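Local coordinates for Glyoxalase/bleomycin resistance protein/dioxygenase (Catenulispora acidiphila, PDB 4G6X) that probably acts as a dioxygenase of the vicinal oxygen chelate superfamily, although its substrate and exact reaction are not established, at residues T135-D140 with L145-Q150; T45-F50 with L119-T124; V32-D35 with K39-S42. All blocks are in the same frame, centred on the assembly; numbering follows the deposited sequence.

Contact 1 (T135-D140 with L145-Q150); sequences TAILDD and LIQLMQ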
# COMPACT_ATOMS: atom_id res chain seq x y z
N THR A 135 -6.05 -18.19 1.35
CA THR A 135 -6.46 -16.81 1.69
C THR A 135 -7.71 -16.82 2.57
O THR A 135 -8.48 -17.79 2.60
CB THR A 135 -6.77 -15.94 0.45
OG1 THR A 135 -7.96 -16.42 -0.22
CG2 THR A 135 -5.64 -15.91 -0.49
N ALA A 136 -7.90 -15.71 3.30
CA ALA A 136 -9.13 -15.41 4.03
C ALA A 136 -9.39 -13.91 3.93
O ALA A 136 -8.45 -13.14 3.74
CB ALA A 136 -9.05 -15.82 5.50
N ILE A 137 -10.64 -13.51 4.07
CA ILE A 137 -10.98 -12.09 3.96
C ILE A 137 -11.82 -11.66 5.16
O ILE A 137 -12.81 -12.33 5.50
CB ILE A 137 -11.70 -11.79 2.65
CG1 ILE A 137 -10.78 -12.13 1.49
CG2 ILE A 137 -12.14 -10.31 2.60
CD1 ILE A 137 -11.43 -11.97 0.15
N LEU A 138 -11.36 -10.59 5.80
CA LEU A 138 -12.03 -10.05 6.98
C LEU A 138 -12.48 -8.59 6.80
O LEU A 138 -11.98 -7.88 5.93
CB LEU A 138 -11.15 -10.18 8.26
CG LEU A 138 -9.84 -9.38 8.28
CD1 LEU A 138 -10.02 -8.02 8.92
CD2 LEU A 138 -8.77 -10.12 9.08
N ASP A 139 -13.50 -8.22 7.60
CA ASP A 139 -14.02 -6.84 7.65
C ASP A 139 -13.23 -6.07 8.74
O ASP A 139 -13.22 -6.47 9.95
CB ASP A 139 -15.51 -6.91 7.97
CG ASP A 139 -16.16 -5.54 8.14
OD1 ASP A 139 -15.54 -4.49 7.99
OD2 ASP A 139 -17.38 -5.58 8.45
N ASP A 140 -12.55 -4.99 8.35
CA ASP A 140 -11.81 -4.20 9.33
C ASP A 140 -12.61 -3.27 10.22
O ASP A 140 -12.03 -2.56 11.06
CB ASP A 140 -10.58 -3.47 8.71
CG ASP A 140 -10.93 -2.24 7.97
OD1 ASP A 140 -12.12 -1.96 7.72
OD2 ASP A 140 -9.98 -1.50 7.58
N LEU A 145 -12.31 -4.41 3.31
CA LEU A 145 -12.04 -5.83 3.45
C LEU A 145 -10.53 -5.97 3.44
O LEU A 145 -9.84 -5.25 2.71
CB LEU A 145 -12.66 -6.61 2.27
CG LEU A 145 -14.21 -6.58 2.15
CD1 LEU A 145 -14.71 -7.24 0.89
CD2 LEU A 145 -14.88 -7.22 3.38
N ILE A 146 -10.02 -6.93 4.21
CA ILE A 146 -8.60 -7.10 4.41
C ILE A 146 -8.34 -8.55 4.15
O ILE A 146 -9.06 -9.41 4.68
CB ILE A 146 -8.19 -6.80 5.85
CG1 ILE A 146 -8.44 -5.32 6.18
CG2 ILE A 146 -6.71 -7.14 6.10
CD1 ILE A 146 -7.71 -4.31 5.30
N GLN A 147 -7.37 -8.82 3.29
CA GLN A 147 -7.00 -10.20 3.00
C GLN A 147 -5.81 -10.67 3.85
O GLN A 147 -4.79 -9.97 3.96
CB GLN A 147 -6.70 -10.34 1.50
CG GLN A 147 -6.47 -11.74 0.98
CD GLN A 147 -6.09 -11.74 -0.48
OE1 GLN A 147 -5.12 -11.12 -0.89
NE2 GLN A 147 -6.84 -12.44 -1.25
N LEU A 148 -5.96 -11.88 4.40
CA LEU A 148 -4.87 -12.68 4.93
C LEU A 148 -4.41 -13.72 3.92
O LEU A 148 -5.21 -14.39 3.28
CB LEU A 148 -5.32 -13.41 6.16
CG LEU A 148 -5.39 -12.71 7.52
CD1 LEU A 148 -5.24 -11.23 7.54
CD2 LEU A 148 -6.45 -13.28 8.47
N MSE A 149 -3.11 -13.84 3.78
CA MSE A 149 -2.50 -14.71 2.77
C MSE A 149 -1.50 -15.62 3.43
O MSE A 149 -0.53 -15.15 4.08
CB MSE A 149 -1.70 -13.94 1.73
CG MSE A 149 -2.53 -12.97 0.86
SE MSE A 149 -1.53 -12.03 -0.61
CE MSE A 149 -0.62 -13.70 -1.05
N GLN A 150 -1.63 -16.91 3.18
CA GLN A 150 -0.70 -17.82 3.87
C GLN A 150 0.58 -17.99 3.12
O GLN A 150 0.63 -18.54 2.00
CB GLN A 150 -1.30 -19.15 4.27
CG GLN A 150 -0.26 -19.96 5.06
CD GLN A 150 -0.84 -21.22 5.63
OE1 GLN A 150 -1.37 -21.24 6.74
NE2 GLN A 150 -0.71 -22.29 4.88
O HOH W 1 -8.99 -14.24 -1.64
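Leu138 folds its CG into the space between its own backbone N and carbonyl carbon (chi1 65°), which turns CD1 toward Ile146 and CD2 toward Leu148, while Gln147 sends its chain out extended with CG trans to the backbone N (chi1 -172°), so that its amide arrives beside Thr135. Both pairs belong to the antiparallel hairpin of strands 134-139 and 145-150, the last two strands of the second beta-alpha-beta-beta-beta module of this vicinal oxygen chelate fold. The backbone joins them through two hydrogen-bonded pairs, Ala136 with Leu148 and Leu138 with Ile146. In the second, the Leu138 N to Ile146 O bond of 2.8 Å is nearly straight (174° at the hydrogen) and lies in the carbonyl plane.

Side chains alternate between two faces. On the one bearing Ala136, Leu138, Ile146 and Leu148, Leu138 divides its work: CD1 lies 3.8 Å from Ile146 CB, and CD2 meets Leu148 CD2 at 4.0 Å. Helix 109-118 covers this face through Ile109 and Leu116. Where the strand gives way to the turn, Asp140 CB rests 3.8 Å from Ile146 CG1, and its carboxylate is bound by Tyr44 OH and by the backbone N of Cys142 and Asn144.

The other face carries Thr135, Ile137, Leu145, Gln147 and the selenomethionine Met149, whose side chain approaches a bound glycerol. Ile137 reaches diagonally across with CG2, 3.8 Å from Leu145 CB. Gln147 OE1 bonds Ser103 and Thr135 OG1 bonds Gln125, so each polar end is tied to a different neighbouring strand. Between them Thr135 CG2 touches Gln147 NE2 at 3.7 Å, and one water, 2.8 Å from Thr135 OG1, accepts a hydrogen bond from Gln147 NE2 at 2.8 Å.

Contact 2 (T45-F50 with L119-T124); sequences TGKLGF and LGVRFT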
# COMPACT_ATOMS: atom_id res chain seq x y z
N THR A 45 -4.68 -2.49 16.22
CA THR A 45 -3.83 -2.89 17.35
C THR A 45 -4.47 -3.94 18.24
O THR A 45 -3.84 -4.98 18.53
CB THR A 45 -3.38 -1.68 18.19
OG1 THR A 45 -4.52 -1.17 18.89
CG2 THR A 45 -2.72 -0.66 17.35
N GLY A 46 -5.72 -3.72 18.64
CA GLY A 46 -6.38 -4.59 19.61
C GLY A 46 -6.77 -5.95 19.12
O GLY A 46 -6.74 -6.96 19.87
N LYS A 47 -7.17 -6.03 17.87
CA LYS A 47 -7.58 -7.28 17.24
C LYS A 47 -6.47 -7.86 16.37
O LYS A 47 -5.97 -8.96 16.66
CB LYS A 47 -8.86 -7.09 16.37
CG LYS A 47 -10.16 -7.36 17.08
CD LYS A 47 -10.63 -6.16 17.81
CE LYS A 47 -12.09 -6.36 18.26
NZ LYS A 47 -12.45 -5.14 19.00
N LEU A 48 -5.99 -7.11 15.38
CA LEU A 48 -5.05 -7.65 14.42
C LEU A 48 -3.63 -7.82 14.99
O LEU A 48 -2.84 -8.59 14.44
CB LEU A 48 -4.99 -6.76 13.19
CG LEU A 48 -6.34 -6.66 12.46
CD1 LEU A 48 -6.09 -5.91 11.10
CD2 LEU A 48 -7.06 -7.97 12.21
N GLY A 49 -3.30 -7.11 16.05
CA GLY A 49 -2.01 -7.24 16.71
C GLY A 49 -0.88 -6.34 16.25
O GLY A 49 0.29 -6.51 16.67
N PHE A 50 -1.17 -5.39 15.37
CA PHE A 50 -0.20 -4.36 15.07
C PHE A 50 0.13 -3.46 16.27
O PHE A 50 -0.63 -3.34 17.23
CB PHE A 50 -0.61 -3.50 13.86
CG PHE A 50 -0.76 -4.26 12.56
CD1 PHE A 50 0.36 -4.65 11.82
CD2 PHE A 50 -2.00 -4.55 12.06
CE1 PHE A 50 0.22 -5.33 10.62
CE2 PHE A 50 -2.15 -5.21 10.84
CZ PHE A 50 -1.04 -5.58 10.11
N LEU A 119 -11.93 -13.29 18.78
CA LEU A 119 -11.92 -11.91 19.22
C LEU A 119 -13.07 -11.09 18.62
O LEU A 119 -13.17 -9.90 18.88
CB LEU A 119 -10.61 -11.23 18.80
CG LEU A 119 -9.37 -11.71 19.54
CD1 LEU A 119 -8.12 -11.06 18.96
CD2 LEU A 119 -9.52 -11.38 21.02
N GLY A 120 -13.90 -11.76 17.82
CA GLY A 120 -15.15 -11.19 17.30
C GLY A 120 -14.88 -10.46 15.99
O GLY A 120 -15.63 -9.51 15.64
N VAL A 121 -13.83 -10.86 15.28
CA VAL A 121 -13.59 -10.31 13.93
C VAL A 121 -14.51 -11.03 12.95
O VAL A 121 -14.67 -12.27 12.99
CB VAL A 121 -12.10 -10.50 13.49
CG1 VAL A 121 -11.89 -10.11 12.03
CG2 VAL A 121 -11.13 -9.71 14.37
N ARG A 122 -15.10 -10.28 12.04
CA ARG A 122 -16.00 -10.83 11.07
C ARG A 122 -15.26 -11.22 9.80
O ARG A 122 -14.61 -10.41 9.21
CB ARG A 122 -17.02 -9.76 10.76
CG ARG A 122 -18.15 -10.15 9.87
CD ARG A 122 -19.02 -8.96 9.50
NE ARG A 122 -19.70 -9.27 8.28
CZ ARG A 122 -19.65 -8.57 7.18
NH1 ARG A 122 -18.98 -7.44 7.10
NH2 ARG A 122 -20.28 -9.00 6.15
N PHE A 123 -15.40 -12.47 9.37
CA PHE A 123 -14.83 -12.88 8.08
C PHE A 123 -15.92 -13.01 7.02
O PHE A 123 -17.00 -13.63 7.27
CB PHE A 123 -14.11 -14.22 8.23
CG PHE A 123 -12.77 -14.10 8.91
CD1 PHE A 123 -11.61 -14.08 8.17
CD2 PHE A 123 -12.69 -13.93 10.29
CE1 PHE A 123 -10.38 -13.94 8.79
CE2 PHE A 123 -11.47 -13.78 10.92
CZ PHE A 123 -10.32 -13.78 10.18
N THR A 124 -15.64 -12.45 5.84
CA THR A 124 -16.48 -12.62 4.65
C THR A 124 -16.06 -13.81 3.79
O THR A 124 -16.85 -14.33 3.00
CB THR A 124 -16.49 -11.35 3.80
OG1 THR A 124 -15.15 -11.06 3.37
CG2 THR A 124 -17.01 -10.16 4.62
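Lys47 and Leu119 bring their CA atoms to 6.6 Å where two chain segments leave their helices: one runs off the end of helix 37-46, while the other turns out of helix 109-118 at Gly120 in a Schellman motif. In this vicinal oxygen chelate fold the contact brings together the C-terminal ends of helices 37-46 and 109-118. It is held by packing alone, with no hydrogen bond between the segments.

Lys47 supplies its aliphatic stem, which lies against Val121, the two side chains sliding past each other in opposite directions. Lys47 CG is 3.7 Å from Val121 CG2, and CB of the same lysine follows at 4.0 Å from that methyl. A bend at chi2 (85°) carries CD and CE on toward the end of the other helix, where Lys47 CE passes 3.8 Å from Leu119 O. The buried Val121 also touches Phe43 and Leu116, one residue from each helix.

Leu119 meets the backbone of Lys47 with its own side chain. Its CD1 methyl sits 4.2 Å from Lys47 CA and 3.8 Å from Lys47 O, the oxygen that also accepts a hydrogen bond from Arg115 NH2.

Contact 3 (V32-D35 with K39-S42); sequences VFVD and KAES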
# COMPACT_ATOMS: atom_id res chain seq x y z
N VAL A 32 -4.11 2.25 4.37
CA VAL A 32 -5.53 1.94 4.23
C VAL A 32 -6.30 3.20 4.64
O VAL A 32 -5.93 3.93 5.58
CB VAL A 32 -5.90 0.74 5.14
CG1 VAL A 32 -7.40 0.61 5.34
CG2 VAL A 32 -5.37 -0.54 4.51
N PHE A 33 -7.41 3.46 3.92
CA PHE A 33 -8.29 4.54 4.24
C PHE A 33 -9.35 4.09 5.20
O PHE A 33 -10.13 3.18 4.88
CB PHE A 33 -8.97 5.05 2.95
CG PHE A 33 -8.00 5.73 1.96
CD1 PHE A 33 -7.59 7.03 2.15
CD2 PHE A 33 -7.61 5.10 0.83
CE1 PHE A 33 -6.73 7.64 1.27
CE2 PHE A 33 -6.71 5.69 -0.08
CZ PHE A 33 -6.30 6.98 0.14
N VAL A 34 -9.36 4.70 6.37
CA VAL A 34 -10.30 4.29 7.45
C VAL A 34 -11.32 5.39 7.68
O VAL A 34 -11.04 6.59 7.58
CB VAL A 34 -9.56 3.95 8.75
CG1 VAL A 34 -8.57 2.85 8.50
CG2 VAL A 34 -8.81 5.15 9.33
N ASP A 35 -12.53 4.98 8.01
CA ASP A 35 -13.55 5.96 8.31
C ASP A 35 -13.33 6.78 9.59
O ASP A 35 -13.59 7.99 9.61
CB ASP A 35 -14.91 5.29 8.30
CG ASP A 35 -15.11 4.27 9.42
OD1 ASP A 35 -14.08 3.75 9.95
OD2 ASP A 35 -16.29 3.97 9.77
N LYS A 39 -11.38 4.33 15.95
CA LYS A 39 -11.83 2.96 15.72
C LYS A 39 -10.72 2.10 15.08
O LYS A 39 -10.47 0.93 15.49
CB LYS A 39 -13.10 2.91 14.85
CG LYS A 39 -13.59 1.52 14.52
CD LYS A 39 -15.00 1.46 13.89
CE LYS A 39 -15.07 2.42 12.69
NZ LYS A 39 -16.37 2.30 11.96
N ALA A 40 -10.05 2.67 14.08
CA ALA A 40 -9.02 1.93 13.37
C ALA A 40 -7.85 1.58 14.30
O ALA A 40 -7.35 0.44 14.24
CB ALA A 40 -8.51 2.75 12.19
N GLU A 41 -7.44 2.54 15.12
CA GLU A 41 -6.35 2.26 16.07
C GLU A 41 -6.72 1.06 16.95
O GLU A 41 -5.92 0.12 17.13
CB GLU A 41 -6.04 3.45 16.96
CG GLU A 41 -4.86 3.11 17.85
CD GLU A 41 -4.42 4.23 18.77
OE1 GLU A 41 -4.99 5.33 18.71
OE2 GLU A 41 -3.52 3.98 19.59
N SER A 42 -7.93 1.12 17.50
CA SER A 42 -8.46 0.06 18.37
C SER A 42 -8.50 -1.29 17.67
O SER A 42 -8.19 -2.31 18.26
CB SER A 42 -9.90 0.42 18.80
OG SER A 42 -10.54 -0.68 19.46
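Asp35 and Lys39 set their side chains at about a right angle to each other, the end of the lysine lying across the oxygen end of the carboxylate, with CE near OD1 and NZ at OD2. Lys39 NZ donates to Asp35 OD2 at 2.8 Å in a salt bridge. The acceptor is the syn lone pair, which faces OD1. This leaves Lys39 NZ 3.4 Å from Asp35 OD1, and the lysine CE closer still to that OD1 at 3.2 Å. A kink in the lysine makes this possible. Its chain runs out extended and then bends at chi3 (52°), which swings CE and NZ round to the aspartate. Lys39 NZ has a second partner in the backbone O of Thr141, so the ammonium group also ties the start of the helix to the turn of the hairpin 134-139/145-150.

Deeper in, the contact becomes apolar. Val34 and Ala40 point their CB atoms at each other, and the alanine methyl fits against the forked end of the valine. Ala40 CB is equally close to both branches, 3.7 Å from Val34 CG1 and 3.7 Å from Val34 CG2, with Val34 CB just behind at 3.8 Å. Cys142 touches Val34 as well, so the turn of that hairpin borders both halves of the contact. Polar and apolar parts are thus sorted by depth, with the ion pair nearer solvent and the small buried pair behind it.

Strand 29-34 and helix 37-46 are joined here across a very short connection. Such a tight strand-to-helix turn is part of the beta-alpha architecture of the glyoxalase and bleomycin-resistance (vicinal oxygen chelate) fold.

In the fold
Along the chain the order is contact 3, contact 2, contact 1, with no overlap in sequence. Contacts 3 and 2, with centres about 12 Å apart, share helix 37-46, one using its early turns and the other its end. Contact 2 then brings that end to the segment leading from helix 109-118 into strand 123-129, which lies beside strand 134-139 of contact 1; their centres are about 10 Å apart, and the Arg122 to Asp139 salt bridge links them. Contacts 1 and 3, about 15 Å apart on opposite sides of the chain's centre, still touch where Asp140 packs on Val32. Two contacts are thus local in sequence, while contact 2 bridges 69 residues.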